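Local coordinates for protein enoyl-CoA hydratase (PDB 1WZ8) that probably catalyses the reversible hydration of 2-enoyl-CoA thioesters to 3-hydroxyacyl-CoA, as a hexameric member of the crotonase family, at residues Arg94-Gly99 against Val116-Ala121; Leu122-Asp127 against Gly184-Ala189; Leu137-Leu142 against Ala148-Val153; Leu154-Leu159 against Lys166-Leu171. One frame throughout, in Å; residues are numbered along the deposited sequence.

Contact 1: residues Arg94-Gly99 against Val116-Ala121; sequences RDLVLG and VGAGLA
Leu-96 and Ala-121 contribute most of the 144 Å² buried here, where helix 83-102 packs against the first turns of helix 118-125. Leu-96 reaches across with one branch: its CG is anti to the backbone N (chi1 -174°), which carries CD2 forward to 3.9 Å from Ala-118 CB. The same methyl lies 3.8 Å from the carbonyl oxygen Ala-118 O, so it rests on both the side chain and the carbonyl of Ala-118. Ala-121, one turn further along, meets the other helix with its single methyl, CB, which stands 4.2 Å from Val-97 CG2. That branch of Val-97 is the one beside its backbone N. Leu-96 CD2 is a little farther from Ala-121 CB, at 4.5 Å, and no hydrogen bond crosses the interface. The CA atoms of Val-97 and Ala-121 are 6.4 Å apart, a spacing consistent with the small alanine side chain between them. Gly-117, with positive phi, caps the start of helix 118-125. Beyond the pair, Leu-96 also touches His-39 and Leu-42 of helix 36-49, Val-97 rests on Phe-232 of helix 229-241, and strand 114-116 runs directly into Gly-117 from the small sheet that includes strand 136-138.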
loop_
_atom_site.group_PDB
_atom_site.type_symbol
_atom_site.label_atom_id
_atom_site.label_comp_id
_atom_site.label_asym_id
_atom_site.label_seq_id
_atom_site.Cartn_x
_atom_site.Cartn_y
_atom_site.Cartn_z
ATOM N N ARG A 94 7.805 -6.419 -19.279
ATOM C CA ARG A 94 7.002 -5.565 -18.414
ATOM C C ARG A 94 5.833 -4.979 -19.201
ATOM O O ARG A 94 4.706 -4.926 -18.708
ATOM C CB ARG A 94 7.870 -4.440 -17.834
ATOM C CG ARG A 94 7.106 -3.360 -17.066
ATOM C CD ARG A 94 8.087 -2.364 -16.443
ATOM N NE ARG A 94 7.433 -1.245 -15.768
ATOM C CZ ARG A 94 6.877 -0.211 -16.387
ATOM N NH1 ARG A 94 6.887 -0.139 -17.711
ATOM N NH2 ARG A 94 6.320 0.762 -15.679
ATOM N N ASP A 95 6.100 -4.552 -20.433
ATOM C CA ASP A 95 5.061 -3.961 -21.272
ATOM C C ASP A 95 4.073 -4.968 -21.852
ATOM O O ASP A 95 2.946 -4.613 -22.187
ATOM C CB ASP A 95 5.687 -3.144 -22.412
ATOM C CG ASP A 95 6.311 -1.846 -21.925
ATOM O OD1 ASP A 95 5.746 -1.225 -21.006
ATOM O OD2 ASP A 95 7.355 -1.438 -22.464
ATOM N N LEU A 96 4.491 -6.223 -21.973
ATOM C CA LEU A 96 3.611 -7.251 -22.510
ATOM C C LEU A 96 2.408 -7.401 -21.586
ATOM O O LEU A 96 1.324 -7.771 -22.024
ATOM C CB LEU A 96 4.349 -8.589 -22.619
ATOM C CG LEU A 96 3.584 -9.731 -23.301
ATOM C CD1 LEU A 96 3.280 -9.366 -24.751
ATOM C CD2 LEU A 96 4.417 -11.001 -23.251
ATOM N N VAL A 97 2.612 -7.105 -20.306
ATOM C CA VAL A 97 1.547 -7.198 -19.311
ATOM C C VAL A 97 0.869 -5.845 -19.072
ATOM O O VAL A 97 -0.361 -5.746 -19.060
ATOM C CB VAL A 97 2.101 -7.748 -17.970
ATOM C CG1 VAL A 97 1.026 -7.704 -16.890
ATOM C CG2 VAL A 97 2.585 -9.177 -18.166
ATOM N N LEU A 98 1.666 -4.798 -18.897
ATOM C CA LEU A 98 1.114 -3.469 -18.650
ATOM C C LEU A 98 0.452 -2.873 -19.882
ATOM O O LEU A 98 -0.480 -2.078 -19.770
ATOM C CB LEU A 98 2.210 -2.529 -18.147
ATOM C CG LEU A 98 2.884 -2.953 -16.839
ATOM C CD1 LEU A 98 3.878 -1.878 -16.411
ATOM C CD2 LEU A 98 1.826 -3.164 -15.761
ATOM N N GLY A 99 0.934 -3.261 -21.061
ATOM C CA GLY A 99 0.362 -2.748 -22.290
ATOM C C GLY A 99 -1.138 -2.956 -22.309
ATOM O O GLY A 99 -1.903 -2.001 -22.435
ATOM N N VAL A 116 1.440 -20.705 -22.531
ATOM C CA VAL A 116 2.538 -20.963 -21.609
ATOM C C VAL A 116 3.495 -19.768 -21.579
ATOM O O VAL A 116 3.656 -19.065 -22.580
ATOM C CB VAL A 116 3.338 -22.226 -22.043
ATOM C CG1 VAL A 116 4.497 -22.466 -21.088
ATOM C CG2 VAL A 116 2.419 -23.447 -22.091
ATOM N N GLY A 117 4.126 -19.544 -20.429
ATOM C CA GLY A 117 5.067 -18.441 -20.291
ATOM C C GLY A 117 4.510 -17.106 -20.743
ATOM O O GLY A 117 3.459 -16.671 -20.271
ATOM N N ALA A 118 5.215 -16.450 -21.662
ATOM C CA ALA A 118 4.776 -15.158 -22.178
ATOM C C ALA A 118 3.385 -15.288 -22.788
ATOM O O ALA A 118 2.619 -14.328 -22.813
ATOM C CB ALA A 118 5.764 -14.646 -23.224
ATOM N N GLY A 119 3.068 -16.480 -23.287
ATOM C CA GLY A 119 1.757 -16.704 -23.872
ATOM C C GLY A 119 0.669 -16.569 -22.820
ATOM O O GLY A 119 -0.372 -15.947 -23.052
ATOM N N LEU A 120 0.906 -17.159 -21.655
ATOM C CA LEU A 120 -0.061 -17.078 -20.570
ATOM C C LEU A 120 -0.081 -15.650 -20.026
ATOM O O LEU A 120 -1.127 -15.153 -19.608
ATOM C CB LEU A 120 0.299 -18.063 -19.457
ATOM C CG LEU A 120 -0.691 -18.187 -18.289
ATOM C CD1 LEU A 120 -2.067 -18.634 -18.802
ATOM C CD2 LEU A 120 -0.151 -19.193 -17.285
ATOM N N ALA A 121 1.076 -14.989 -20.035
ATOM C CA ALA A 121 1.160 -13.614 -19.546
ATOM C C ALA A 121 0.218 -12.707 -20.334
ATOM O O ALA A 121 -0.525 -11.902 -19.758
ATOM C CB ALA A 121 2.599 -13.100 -19.657
#

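Contact 2: residues Leu122-Asp127 against Gly184-Ala189; sequences LALAAD and GLVALA
The CA atoms of Leu-124 and Val-186 come within 7.4 Å of each other where the last turn of helix 118-125 passes the loop that follows helix 177-183. This loop begins with a Schellman motif: Gly-184, at positive phi, is its C-prime residue, Leu-185 N pairs with Ala-180 O and Gly-184 N with Glu-181 O, and the chain then turns into strand 188-190 at the edge of the crotonase-fold sheet. The contact itself is entirely apolar between side chains. Leu-124 has its CG beside the backbone N (chi1 -61°), from where both its methyls touch Leu-185, and CD2 reaches on to Val-186. CD1 lies 3.8 Å from Leu-185 CD1, the two leucine side chains crossing at about a right angle. CD2 turns to the backbone, 3.8 Å from Leu-185 O and 4.0 Å from Leu-185 CG. Around them, Trp-156 and Leu-159 touch both leucines, while Val-186 also leans on Ala-129 and Val-131 of strand 128-132. Just past the helix, Asp-127 forms salt bridges with Lys-218 and with Lys-166 of a neighbouring subunit, so the core packing lies close to a subunit interface. Val-186 completes the contact with CG1, the branch beside its backbone N, 4.0 Å from Leu-124 CD2.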
loop_
_atom_site.group_PDB
_atom_site.type_symbol
_atom_site.label_atom_id
_atom_site.label_comp_id
_atom_site.label_asym_id
_atom_site.label_seq_id
_atom_site.Cartn_x
_atom_site.Cartn_y
_atom_site.Cartn_z
ATOM N N LEU A 122 0.247 -12.849 -21.653
ATOM C CA LEU A 122 -0.594 -12.043 -22.523
ATOM C C LEU A 122 -2.058 -12.409 -22.329
ATOM O O LEU A 122 -2.915 -11.532 -22.256
ATOM C CB LEU A 122 -0.187 -12.248 -23.986
ATOM C CG LEU A 122 -0.933 -11.440 -25.050
ATOM C CD1 LEU A 122 -0.829 -9.953 -24.735
ATOM C CD2 LEU A 122 -0.347 -11.746 -26.423
ATOM N N ALA A 123 -2.334 -13.707 -22.231
ATOM C CA ALA A 123 -3.696 -14.199 -22.042
ATOM C C ALA A 123 -4.326 -13.670 -20.762
ATOM O O ALA A 123 -5.497 -13.265 -20.751
ATOM C CB ALA A 123 -3.703 -15.719 -22.014
ATOM N N LEU A 124 -3.562 -13.691 -19.676
ATOM C CA LEU A 124 -4.076 -13.222 -18.395
ATOM C C LEU A 124 -4.055 -11.703 -18.225
ATOM O O LEU A 124 -4.743 -11.171 -17.356
ATOM C CB LEU A 124 -3.318 -13.892 -17.246
ATOM C CG LEU A 124 -3.426 -15.421 -17.196
ATOM C CD1 LEU A 124 -2.800 -15.937 -15.901
ATOM C CD2 LEU A 124 -4.894 -15.845 -17.294
ATOM N N ALA A 125 -3.276 -11.001 -19.044
ATOM C CA ALA A 125 -3.237 -9.544 -18.952
ATOM C C ALA A 125 -4.509 -8.989 -19.587
ATOM O O ALA A 125 -4.954 -7.878 -19.271
ATOM C CB ALA A 125 -2.007 -8.995 -19.674
ATOM N N ALA A 126 -5.092 -9.768 -20.493
ATOM C CA ALA A 126 -6.321 -9.353 -21.153
ATOM C C ALA A 126 -7.388 -9.234 -20.076
ATOM O O ALA A 126 -7.283 -9.851 -19.017
ATOM C CB ALA A 126 -6.736 -10.383 -22.198
ATOM N N ASP A 127 -8.416 -8.444 -20.347
ATOM C CA ASP A 127 -9.485 -8.251 -19.378
ATOM C C ASP A 127 -10.352 -9.490 -19.261
ATOM O O ASP A 127 -10.785 -9.858 -18.173
ATOM C CB ASP A 127 -10.321 -7.048 -19.792
ATOM C CG ASP A 127 -9.498 -5.782 -19.837
ATOM O OD1 ASP A 127 -9.144 -5.274 -18.753
ATOM O OD2 ASP A 127 -9.192 -5.310 -20.949
ATOM N N GLY A 184 -10.938 -19.620 -11.071
ATOM C CA GLY A 184 -11.123 -18.182 -11.215
ATOM C C GLY A 184 -9.986 -17.505 -11.966
ATOM O O GLY A 184 -9.895 -16.277 -12.000
ATOM N N LEU A 185 -9.117 -18.301 -12.584
ATOM C CA LEU A 185 -7.991 -17.749 -13.336
ATOM C C LEU A 185 -8.483 -17.067 -14.611
ATOM O O LEU A 185 -7.926 -16.055 -15.039
ATOM C CB LEU A 185 -7.002 -18.851 -13.712
ATOM C CG LEU A 185 -5.695 -18.361 -14.347
ATOM C CD1 LEU A 185 -4.809 -17.747 -13.270
ATOM C CD2 LEU A 185 -4.974 -19.526 -15.017
ATOM N N VAL A 186 -9.520 -17.640 -15.221
ATOM C CA VAL A 186 -10.102 -17.093 -16.441
ATOM C C VAL A 186 -11.618 -17.037 -16.299
ATOM O O VAL A 186 -12.193 -17.745 -15.469
ATOM C CB VAL A 186 -9.745 -17.947 -17.674
ATOM C CG1 VAL A 186 -8.235 -17.955 -17.870
ATOM C CG2 VAL A 186 -10.274 -19.370 -17.502
ATOM N N ALA A 187 -12.262 -16.219 -17.127
ATOM C CA ALA A 187 -13.712 -16.038 -17.054
ATOM C C ALA A 187 -14.575 -17.172 -17.585
ATOM O O ALA A 187 -15.563 -17.561 -16.948
ATOM C CB ALA A 187 -14.102 -14.737 -17.759
ATOM N N LEU A 188 -14.222 -17.691 -18.754
ATOM C CA LEU A 188 -15.017 -18.745 -19.364
ATOM C C LEU A 188 -14.195 -19.867 -19.951
ATOM O O LEU A 188 -13.088 -19.653 -20.437
ATOM C CB LEU A 188 -15.881 -18.168 -20.481
ATOM C CG LEU A 188 -16.904 -17.075 -20.172
ATOM C CD1 LEU A 188 -17.334 -16.435 -21.484
ATOM C CD2 LEU A 188 -18.103 -17.658 -19.420
ATOM N N ALA A 189 -14.760 -21.071 -19.900
ATOM C CA ALA A 189 -14.131 -22.255 -20.471
ATOM C C ALA A 189 -15.239 -22.898 -21.288
ATOM O O ALA A 189 -16.243 -23.329 -20.726
ATOM C CB ALA A 189 -13.665 -23.206 -19.377
#

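Contact 3: residues Leu137-Leu142 against Ala148-Val153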
loop_
_atom_site.group_PDB
_atom_site.type_symbol
_atom_site.label_atom_id
_atom_site.label_comp_id
_atom_site.label_asym_id
_atom_site.label_seq_id
_atom_site.Cartn_x
_atom_site.Cartn_y
_atom_site.Cartn_z
ATOM N N LEU A 137 -2.838 -24.535 -19.756
ATOM C CA LEU A 137 -2.313 -23.272 -19.239
ATOM C C LEU A 137 -1.196 -23.580 -18.250
ATOM O O LEU A 137 -1.405 -24.284 -17.258
ATOM C CB LEU A 137 -3.426 -22.473 -18.550
ATOM C CG LEU A 137 -4.678 -22.240 -19.402
ATOM C CD1 LEU A 137 -5.715 -21.477 -18.586
ATOM C CD2 LEU A 137 -4.320 -21.465 -20.664
ATOM N N LEU A 138 -0.011 -23.046 -18.513
ATOM C CA LEU A 138 1.134 -23.311 -17.654
ATOM C C LEU A 138 2.128 -22.156 -17.615
ATOM O O LEU A 138 2.509 -21.610 -18.646
ATOM C CB LEU A 138 1.838 -24.577 -18.146
ATOM C CG LEU A 138 3.100 -25.104 -17.456
ATOM C CD1 LEU A 138 2.819 -25.496 -16.016
ATOM C CD2 LEU A 138 3.588 -26.298 -18.235
ATOM N N ASP A 139 2.534 -21.773 -16.414
ATOM C CA ASP A 139 3.508 -20.707 -16.275
ATOM C C ASP A 139 4.785 -21.254 -16.917
ATOM O O ASP A 139 5.357 -20.633 -17.813
ATOM C CB ASP A 139 3.750 -20.402 -14.807
ATOM C CG ASP A 139 4.850 -19.387 -14.611
ATOM O OD1 ASP A 139 4.594 -18.176 -14.787
ATOM O OD2 ASP A 139 5.979 -19.811 -14.301
ATOM N N GLY A 140 5.220 -22.416 -16.435
ATOM C CA GLY A 140 6.384 -23.094 -16.987
ATOM C C GLY A 140 7.799 -22.626 -16.694
ATOM O O GLY A 140 8.754 -23.285 -17.107
ATOM N N HIS A 141 7.956 -21.524 -15.972
ATOM C CA HIS A 141 9.298 -20.982 -15.703
ATOM C C HIS A 141 10.167 -21.895 -14.807
ATOM O O HIS A 141 11.352 -22.091 -15.041
ATOM C CB HIS A 141 9.135 -19.609 -15.051
ATOM C CG HIS A 141 8.649 -18.617 -16.078
ATOM N ND1 HIS A 141 7.356 -18.222 -16.179
ATOM C CD2 HIS A 141 9.394 -17.955 -17.059
ATOM C CE1 HIS A 141 7.326 -17.339 -17.197
ATOM N NE2 HIS A 141 8.531 -17.161 -17.743
ATOM N N LEU A 142 9.591 -22.467 -13.757
ATOM C CA LEU A 142 10.353 -23.330 -12.861
ATOM C C LEU A 142 10.938 -24.527 -13.605
ATOM O O LEU A 142 11.999 -25.035 -13.246
ATOM C CB LEU A 142 9.472 -23.796 -11.700
ATOM C CG LEU A 142 9.315 -22.796 -10.541
ATOM C CD1 LEU A 142 10.669 -22.562 -9.881
ATOM C CD2 LEU A 142 8.741 -21.479 -11.051
ATOM N N ALA A 148 9.286 -17.396 -11.735
ATOM C CA ALA A 148 8.086 -17.058 -12.491
ATOM C C ALA A 148 7.905 -15.549 -12.402
ATOM O O ALA A 148 7.096 -15.055 -11.619
ATOM C CB ALA A 148 6.873 -17.766 -11.899
ATOM N N GLY A 149 8.651 -14.812 -13.216
ATOM C CA GLY A 149 8.558 -13.366 -13.140
ATOM C C GLY A 149 7.973 -12.586 -14.298
ATOM O O GLY A 149 8.045 -11.358 -14.288
ATOM N N ASP A 150 7.370 -13.251 -15.281
ATOM C CA ASP A 150 6.833 -12.499 -16.409
ATOM C C ASP A 150 5.360 -12.100 -16.337
ATOM O O ASP A 150 4.833 -11.509 -17.280
ATOM C CB ASP A 150 7.124 -13.219 -17.737
ATOM C CG ASP A 150 6.372 -14.523 -17.893
ATOM O OD1 ASP A 150 5.515 -14.841 -17.048
ATOM O OD2 ASP A 150 6.642 -15.234 -18.886
ATOM N N HIS A 151 4.702 -12.402 -15.221
ATOM C CA HIS A 151 3.299 -12.025 -15.047
ATOM C C HIS A 151 2.666 -12.603 -13.785
ATOM O O HIS A 151 1.841 -11.951 -13.144
ATOM C CB HIS A 151 2.447 -12.478 -16.246
ATOM C CG HIS A 151 2.029 -13.915 -16.175
ATOM N ND1 HIS A 151 2.873 -14.954 -16.505
ATOM C CD2 HIS A 151 0.884 -14.487 -15.734
ATOM C CE1 HIS A 151 2.266 -16.104 -16.267
ATOM N NE2 HIS A 151 1.059 -15.849 -15.797
ATOM N N ALA A 152 3.058 -13.824 -13.437
ATOM C CA ALA A 152 2.486 -14.532 -12.301
ATOM C C ALA A 152 2.385 -13.774 -10.992
ATOM O O ALA A 152 1.345 -13.796 -10.342
ATOM C CB ALA A 152 3.233 -15.838 -12.078
ATOM N N VAL A 153 3.455 -13.107 -10.590
ATOM C CA VAL A 153 3.408 -12.398 -9.328
ATOM C C VAL A 153 2.490 -11.182 -9.367
ATOM O O VAL A 153 2.013 -10.738 -8.328
ATOM C CB VAL A 153 4.827 -12.028 -8.861
ATOM C CG1 VAL A 153 4.778 -11.237 -7.561
ATOM C CG2 VAL A 153 5.624 -13.314 -8.649
HETATM O O HOH W 1 5.331 -15.389 -14.528
#
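Asp-139 meets Ala-148, His-151 and Ala-152 across the contact and opens an Asx turn just after strand 136-138 of the crotonase fold. Its OD2 accepts His-141 N at 3.1 Å, from above the carboxylate plane, and touches Ala-148 CB at 3.3 Å. Its OD1 receives a hydrogen bond from water 1 at 2.9 Å. That water donates its other proton to Asp-150 OD1 (2.6 Å) and accepts Ala-152 N, the first N-H of helix 152-155, so a single molecule spans two carboxylates and a helix start. Asp-150 OD1 is gripped a second time, on its syn side but tilted 34° out of the carboxylate plane, by His-151 ND1 at 2.7 Å. His-141 follows: its CB packs 3.8 Å from Ala-148 CA, and its ND1 donates to Asp-139 OD1 at 3.1 Å, nearly in its ring plane but from above the carboxylate's, a His-carboxylate bond, while NE2 bonds a methylpentanediol molecule, consistent with a pocket here. With an alanine in place of Asp-139, the His-141 ring would probably be freer to turn and water 1 would lose one of its two carboxylate acceptors. Leu-142 adds an apolar touch, its CD2 4.2 Å from Ala-148 CB.

Contact 4: residues Leu154-Leu159 against Lys166-Leu171; sequences LLWPLL and KYHLLL
Leu-169 and His-168, neighbours on helix 162-171, take hold of the indole of Trp-156 of segment 154-159; the two segments belong to successive helices of the crotonase fold. The first kind of interaction is CH-pi. Leu-169 CD2 stands over one face of the indole, 4.0 Å from the centroid of the six-membered ring and 12° off its normal, with CE2 of Trp-156 the nearest ring atom at 3.9 Å. Trp-156 is set for this by its CG lying beside the backbone N (chi1 -74°), which swings the indole toward helix 162-171. The second kind is plain van der Waals packing: His-168 touches with its CB, 3.7 Å from Trp-156 CZ3, and the two side chains cross at about a right angle. Polar bonds fix both rings from other quarters. Trp-156 NE1 is hydrogen-bonded to His-151 NE2, whose ring meets the indole at about 55°, and His-168 ND1 is hydrogen-bonded to the carbonyl oxygen of Glu-173. A leucine in place of Trp-156 would probably leave His-151 NE2 without its mate and open a gap beneath Leu-169. Within helix 162-171 the His-168 ring is also covered on one face, where Tyr-167 CD2 lies 3.7 Å above its plane.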
loop_
_atom_site.group_PDB
_atom_site.type_symbol
_atom_site.label_atom_id
_atom_site.label_comp_id
_atom_site.label_asym_id
_atom_site.label_seq_id
_atom_site.Cartn_x
_atom_site.Cartn_y
_atom_site.Cartn_z
ATOM N N LEU A 154 2.216 -10.653 -10.558
ATOM C CA LEU A 154 1.310 -9.507 -10.653
ATOM C C LEU A 154 -0.152 -9.952 -10.707
ATOM O O LEU A 154 -1.023 -9.391 -10.027
ATOM C CB LEU A 154 1.594 -8.681 -11.914
ATOM C CG LEU A 154 0.671 -7.464 -12.090
ATOM C CD1 LEU A 154 1.046 -6.412 -11.059
ATOM C CD2 LEU A 154 0.790 -6.888 -13.494
ATOM N N LEU A 155 -0.408 -10.979 -11.508
ATOM C CA LEU A 155 -1.762 -11.452 -11.740
ATOM C C LEU A 155 -2.368 -12.592 -10.922
ATOM O O LEU A 155 -3.503 -12.472 -10.461
ATOM C CB LEU A 155 -1.904 -11.792 -13.233
ATOM C CG LEU A 155 -1.368 -10.754 -14.237
ATOM C CD1 LEU A 155 -1.522 -11.274 -15.664
ATOM C CD2 LEU A 155 -2.110 -9.436 -14.066
ATOM N N TRP A 156 -1.637 -13.689 -10.727
ATOM C CA TRP A 156 -2.205 -14.844 -10.022
ATOM C C TRP A 156 -2.834 -14.692 -8.633
ATOM O O TRP A 156 -3.925 -15.212 -8.394
ATOM C CB TRP A 156 -1.188 -15.993 -9.977
ATOM C CG TRP A 156 -1.019 -16.692 -11.295
ATOM C CD1 TRP A 156 -0.623 -16.131 -12.478
ATOM C CD2 TRP A 156 -1.217 -18.088 -11.560
ATOM N NE1 TRP A 156 -0.564 -17.093 -13.461
ATOM C CE2 TRP A 156 -0.922 -18.301 -12.924
ATOM C CE3 TRP A 156 -1.617 -19.177 -10.776
ATOM C CZ2 TRP A 156 -1.013 -19.564 -13.524
ATOM C CZ3 TRP A 156 -1.708 -20.434 -11.374
ATOM C CH2 TRP A 156 -1.406 -20.612 -12.736
ATOM N N PRO A 157 -2.173 -13.992 -7.700
ATOM C CA PRO A 157 -2.802 -13.874 -6.379
ATOM C C PRO A 157 -4.227 -13.331 -6.394
ATOM O O PRO A 157 -5.092 -13.830 -5.665
ATOM C CB PRO A 157 -1.842 -12.962 -5.619
ATOM C CG PRO A 157 -0.508 -13.327 -6.219
ATOM C CD PRO A 157 -0.837 -13.369 -7.701
ATOM N N LEU A 158 -4.468 -12.306 -7.209
ATOM C CA LEU A 158 -5.795 -11.700 -7.289
ATOM C C LEU A 158 -6.740 -12.443 -8.222
ATOM O O LEU A 158 -7.883 -12.030 -8.411
ATOM C CB LEU A 158 -5.701 -10.236 -7.723
ATOM C CG LEU A 158 -5.221 -9.233 -6.672
ATOM C CD1 LEU A 158 -5.229 -7.829 -7.269
ATOM C CD2 LEU A 158 -6.123 -9.296 -5.443
ATOM N N LEU A 159 -6.266 -13.540 -8.803
ATOM C CA LEU A 159 -7.101 -14.332 -9.694
ATOM C C LEU A 159 -7.554 -15.623 -9.021
ATOM O O LEU A 159 -8.752 -15.924 -8.984
ATOM C CB LEU A 159 -6.349 -14.677 -10.988
ATOM C CG LEU A 159 -6.121 -13.552 -12.005
ATOM C CD1 LEU A 159 -5.316 -14.090 -13.174
ATOM C CD2 LEU A 159 -7.455 -13.006 -12.501
ATOM N N LYS A 166 0.671 -20.639 -5.527
ATOM C CA LYS A 166 1.918 -21.287 -5.131
ATOM C C LYS A 166 2.006 -22.723 -5.617
ATOM O O LYS A 166 3.070 -23.183 -6.029
ATOM C CB LYS A 166 2.092 -21.247 -3.611
ATOM C CG LYS A 166 2.529 -19.894 -3.094
ATOM C CD LYS A 166 2.796 -19.931 -1.610
ATOM C CE LYS A 166 3.511 -18.672 -1.164
ATOM N NZ LYS A 166 3.826 -18.739 0.286
ATOM N N TYR A 167 0.885 -23.430 -5.571
ATOM C CA TYR A 167 0.858 -24.821 -6.001
ATOM C C TYR A 167 1.180 -24.983 -7.489
ATOM O O TYR A 167 2.029 -25.791 -7.864
ATOM C CB TYR A 167 -0.511 -25.430 -5.709
ATOM C CG TYR A 167 -0.629 -26.877 -6.121
ATOM C CD1 TYR A 167 -0.012 -27.886 -5.382
ATOM C CD2 TYR A 167 -1.357 -27.239 -7.253
ATOM C CE1 TYR A 167 -0.125 -29.225 -5.758
ATOM C CE2 TYR A 167 -1.472 -28.573 -7.638
ATOM C CZ TYR A 167 -0.856 -29.558 -6.886
ATOM O OH TYR A 167 -0.984 -30.878 -7.258
ATOM N N HIS A 168 0.511 -24.210 -8.337
ATOM C CA HIS A 168 0.740 -24.323 -9.772
ATOM C C HIS A 168 2.021 -23.673 -10.275
ATOM O O HIS A 168 2.619 -24.153 -11.239
ATOM C CB HIS A 168 -0.475 -23.783 -10.538
ATOM C CG HIS A 168 -1.677 -24.674 -10.439
ATOM N ND1 HIS A 168 -1.774 -25.866 -11.128
ATOM C CD2 HIS A 168 -2.783 -24.599 -9.662
ATOM C CE1 HIS A 168 -2.885 -26.487 -10.773
ATOM N NE2 HIS A 168 -3.515 -25.740 -9.883
ATOM N N LEU A 169 2.453 -22.600 -9.618
ATOM C CA LEU A 169 3.660 -21.902 -10.032
ATOM C C LEU A 169 4.953 -22.554 -9.534
ATOM O O LEU A 169 5.934 -22.626 -10.273
ATOM C CB LEU A 169 3.602 -20.439 -9.573
ATOM C CG LEU A 169 2.462 -19.591 -10.156
ATOM C CD1 LEU A 169 2.430 -18.238 -9.454
ATOM C CD2 LEU A 169 2.643 -19.417 -11.662
ATOM N N LEU A 170 4.957 -23.032 -8.294
ATOM C CA LEU A 170 6.155 -23.657 -7.739
ATOM C C LEU A 170 6.392 -25.084 -8.228
ATOM O O LEU A 170 7.539 -25.519 -8.346
ATOM C CB LEU A 170 6.100 -23.655 -6.209
ATOM C CG LEU A 170 6.100 -22.313 -5.469
ATOM C CD1 LEU A 170 6.044 -22.578 -3.973
ATOM C CD2 LEU A 170 7.354 -21.519 -5.814
ATOM N N LEU A 171 5.314 -25.811 -8.514
ATOM C CA LEU A 171 5.429 -27.198 -8.966
ATOM C C LEU A 171 5.368 -27.354 -10.476
ATOM O O LEU A 171 5.586 -28.445 -11.008
ATOM C CB LEU A 171 4.332 -28.051 -8.328
ATOM C CG LEU A 171 4.510 -28.390 -6.849
ATOM C CD1 LEU A 171 3.270 -29.089 -6.333
ATOM C CD2 LEU A 171 5.737 -29.281 -6.676
#

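In the fold
Along the chain, contact 1 closes first; contact 2 then opens on the same helix, 118-125, and contacts 3 and 4 follow one another inside the long loop that it closes. Contacts 3 and 4, with centres about 8 Å apart, share helix 152-155. Contact 1 lies about 10 Å from contact 3 and about 12 Å from contact 2, centre to centre; every pair of contacts also touches, so the four form one continuous core. His-151 of contact 3 touches Val-97, Leu-120, Ala-121, Leu-124 and Trp-156, tying it to the other three. Contacts 2 and 4 both touch one neighbouring subunit, and contacts 3 and 4 another, which carries this core into the hexamer.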